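Local coordinates for uncharacterized protein DSY3957 (Desulfitobacterium hafniense, PDB 3HXL) that probably forms part of the contractile sheath of a phage-type tail, at residues M38-S43 / R73-A78. Sequence-based numbering, arbitrary orientation.
Sequences MPLILS and RLINEA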
loop_
_atom_site.group_PDB
_atom_site.type_symbol
_atom_site.label_atom_id
_atom_site.label_comp_id
_atom_site.label_asym_id
_atom_site.label_seq_id
_atom_site.Cartn_x
_atom_site.Cartn_y
_atom_site.Cartn_z
HETATM N N MSE A 38 3.828 -0.866 -0.051
HETATM C CA MSE A 38 4.778 -1.269 0.968
HETATM C C MSE A 38 6.087 -1.801 0.406
HETATM O O MSE A 38 6.099 -2.595 -0.530
HETATM C CB MSE A 38 4.100 -2.323 1.848
HETATM C CG MSE A 38 4.906 -2.904 2.988
HETATM SE SE MSE A 38 3.726 -3.927 4.182
HETATM C CE MSE A 38 2.985 -5.131 2.817
ATOM N N PRO A 39 7.217 -1.327 0.952
ATOM C CA PRO A 39 8.526 -1.795 0.486
ATOM C C PRO A 39 8.952 -2.960 1.392
ATOM O O PRO A 39 8.988 -2.817 2.612
ATOM C CB PRO A 39 9.406 -0.559 0.652
ATOM C CG PRO A 39 8.864 0.059 1.910
ATOM C CD PRO A 39 7.346 -0.099 1.763
ATOM N N LEU A 40 9.263 -4.111 0.803
ATOM C CA LEU A 40 9.648 -5.267 1.603
ATOM C C LEU A 40 10.889 -6.004 1.147
ATOM O O LEU A 40 11.263 -5.983 -0.026
ATOM C CB LEU A 40 8.514 -6.302 1.663
ATOM C CG LEU A 40 7.205 -5.971 2.381
ATOM C CD1 LEU A 40 6.308 -7.202 2.376
ATOM C CD2 LEU A 40 7.491 -5.526 3.799
ATOM N N ILE A 41 11.507 -6.672 2.110
ATOM C CA ILE A 41 12.673 -7.493 1.860
ATOM C C ILE A 41 12.080 -8.893 1.773
ATOM O O ILE A 41 11.514 -9.392 2.742
ATOM C CB ILE A 41 13.658 -7.405 3.020
ATOM C CG1 ILE A 41 14.236 -5.987 3.079
ATOM C CG2 ILE A 41 14.755 -8.455 2.854
ATOM C CD1 ILE A 41 14.971 -5.670 4.356
ATOM N N LEU A 42 12.206 -9.510 0.604
ATOM C CA LEU A 42 11.643 -10.834 0.365
ATOM C C LEU A 42 12.701 -11.882 0.029
ATOM O O LEU A 42 13.889 -11.572 -0.068
ATOM C CB LEU A 42 10.623 -10.738 -0.774
ATOM C CG LEU A 42 9.489 -9.726 -0.569
ATOM C CD1 LEU A 42 8.610 -9.652 -1.813
ATOM C CD2 LEU A 42 8.665 -10.143 0.636
ATOM N N SER A 43 12.257 -13.125 -0.143
ATOM C CA SER A 43 13.159 -14.223 -0.472
ATOM C C SER A 43 12.905 -14.730 -1.886
ATOM O O SER A 43 13.502 -15.713 -2.325
ATOM C CB SER A 43 12.975 -15.373 0.522
ATOM O OG SER A 43 13.206 -14.941 1.851
ATOM N N ARG A 73 3.383 -12.855 5.469
ATOM C CA ARG A 73 2.538 -12.292 6.512
ATOM C C ARG A 73 2.143 -10.819 6.317
ATOM O O ARG A 73 0.961 -10.480 6.403
ATOM C CB ARG A 73 3.218 -12.466 7.876
ATOM C CG ARG A 73 2.577 -11.646 8.985
ATOM C CD ARG A 73 1.138 -12.083 9.228
ATOM N NE ARG A 73 1.080 -13.383 9.888
ATOM C CZ ARG A 73 -0.043 -14.053 10.125
ATOM N NH1 ARG A 73 -1.214 -13.550 9.750
ATOM N NH2 ARG A 73 0.009 -15.224 10.737
ATOM N N LEU A 74 3.112 -9.941 6.052
ATOM C CA LEU A 74 2.801 -8.517 5.889
ATOM C C LEU A 74 1.889 -8.222 4.708
ATOM O O LEU A 74 1.067 -7.301 4.758
ATOM C CB LEU A 74 4.091 -7.697 5.759
ATOM C CG LEU A 74 5.077 -7.847 6.924
ATOM C CD1 LEU A 74 6.276 -6.915 6.717
ATOM C CD2 LEU A 74 4.378 -7.528 8.226
ATOM N N ILE A 75 2.035 -8.998 3.639
ATOM C CA ILE A 75 1.202 -8.813 2.465
ATOM C C ILE A 75 -0.229 -9.205 2.846
ATOM O O ILE A 75 -1.191 -8.525 2.495
ATOM C CB ILE A 75 1.726 -9.679 1.297
ATOM C CG1 ILE A 75 3.087 -9.133 0.846
ATOM C CG2 ILE A 75 0.737 -9.669 0.132
ATOM C CD1 ILE A 75 3.788 -9.976 -0.187
ATOM N N ASN A 76 -0.346 -10.298 3.589
ATOM C CA ASN A 76 -1.642 -10.787 4.045
ATOM C C ASN A 76 -2.313 -9.717 4.914
ATOM O O ASN A 76 -3.474 -9.374 4.699
ATOM C CB ASN A 76 -1.446 -12.098 4.826
ATOM C CG ASN A 76 -2.755 -12.674 5.356
ATOM O OD1 ASN A 76 -3.085 -12.527 6.539
ATOM N ND2 ASN A 76 -3.505 -13.322 4.482
ATOM N N GLU A 77 -1.575 -9.164 5.872
ATOM C CA GLU A 77 -2.127 -8.148 6.762
ATOM C C GLU A 77 -2.554 -6.861 6.056
ATOM O O GLU A 77 -3.613 -6.313 6.351
ATOM C CB GLU A 77 -1.124 -7.822 7.876
ATOM C CG GLU A 77 -0.748 -9.036 8.718
ATOM C CD GLU A 77 -1.971 -9.756 9.277
ATOM O OE1 GLU A 77 -2.647 -9.189 10.163
ATOM O OE2 GLU A 77 -2.259 -10.884 8.823
ATOM N N ALA A 78 -1.734 -6.381 5.126
ATOM C CA ALA A 78 -2.050 -5.159 4.399
ATOM C C ALA A 78 -3.329 -5.317 3.587
ATOM O O ALA A 78 -4.094 -4.370 3.431
ATOM C CB ALA A 78 -0.903 -4.788 3.467
#
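Met-38, modelled as selenomethionine, and Leu-40 reach from strand 35-40 to one side of helix 73-78. Met-38 can be followed outward. Its CB points at the helix. CG and then SE continue in an extended line, both torsions near anti (chi1 180°, chi2 168°). SE passes 4.1 Å from CB of Leu-74. A bend at the last torsion (chi3 55°) turns the methyl CE onto the helix backbone. There CE sits 3.5 Å from O of Leu-74 and 4.0 Å from CB of Ala-78, one turn further on. That oxygen accepts the helix bond from N of Ala-78; the methyl lies against it as an apolar neighbour. The side chains of Met-38 and Leu-74 lie nearly perpendicular.

Leu-40 uses its two methyls separately. CD2 meets CD1 of Leu-74 at 3.5 Å, a close, slightly compressed methyl pair. CD1 lies 4.1 Å from CG1 of Ile-75 and just as far from CB of Leu-74. Met-38 and Leu-40 thus both meet CB of Leu-74, and Leu-40 alone of the two meets its tip.

The strand and helix segments run nearly antiparallel, with their axes 10.5 Å apart. This is a helix packed on one face of a mixed sheet. Strand 84-89 follows the helix and pairs parallel with strand 35-40. The connection between them also includes strand 51-54, so it resembles a beta-alpha-beta crossover with an added strand. Leu-85 and Leu-87 of strand 84-89 also touch Ile-75, and Ala-268 of helix 263-276 touches Met-38.

No hydrogen bond links the two segments, and the contact is buried. The helix is therefore seated on this strand by the fit of apolar groups, not by directional bonds. The one polar atom touched, O of Leu-74, is already satisfied within the helix.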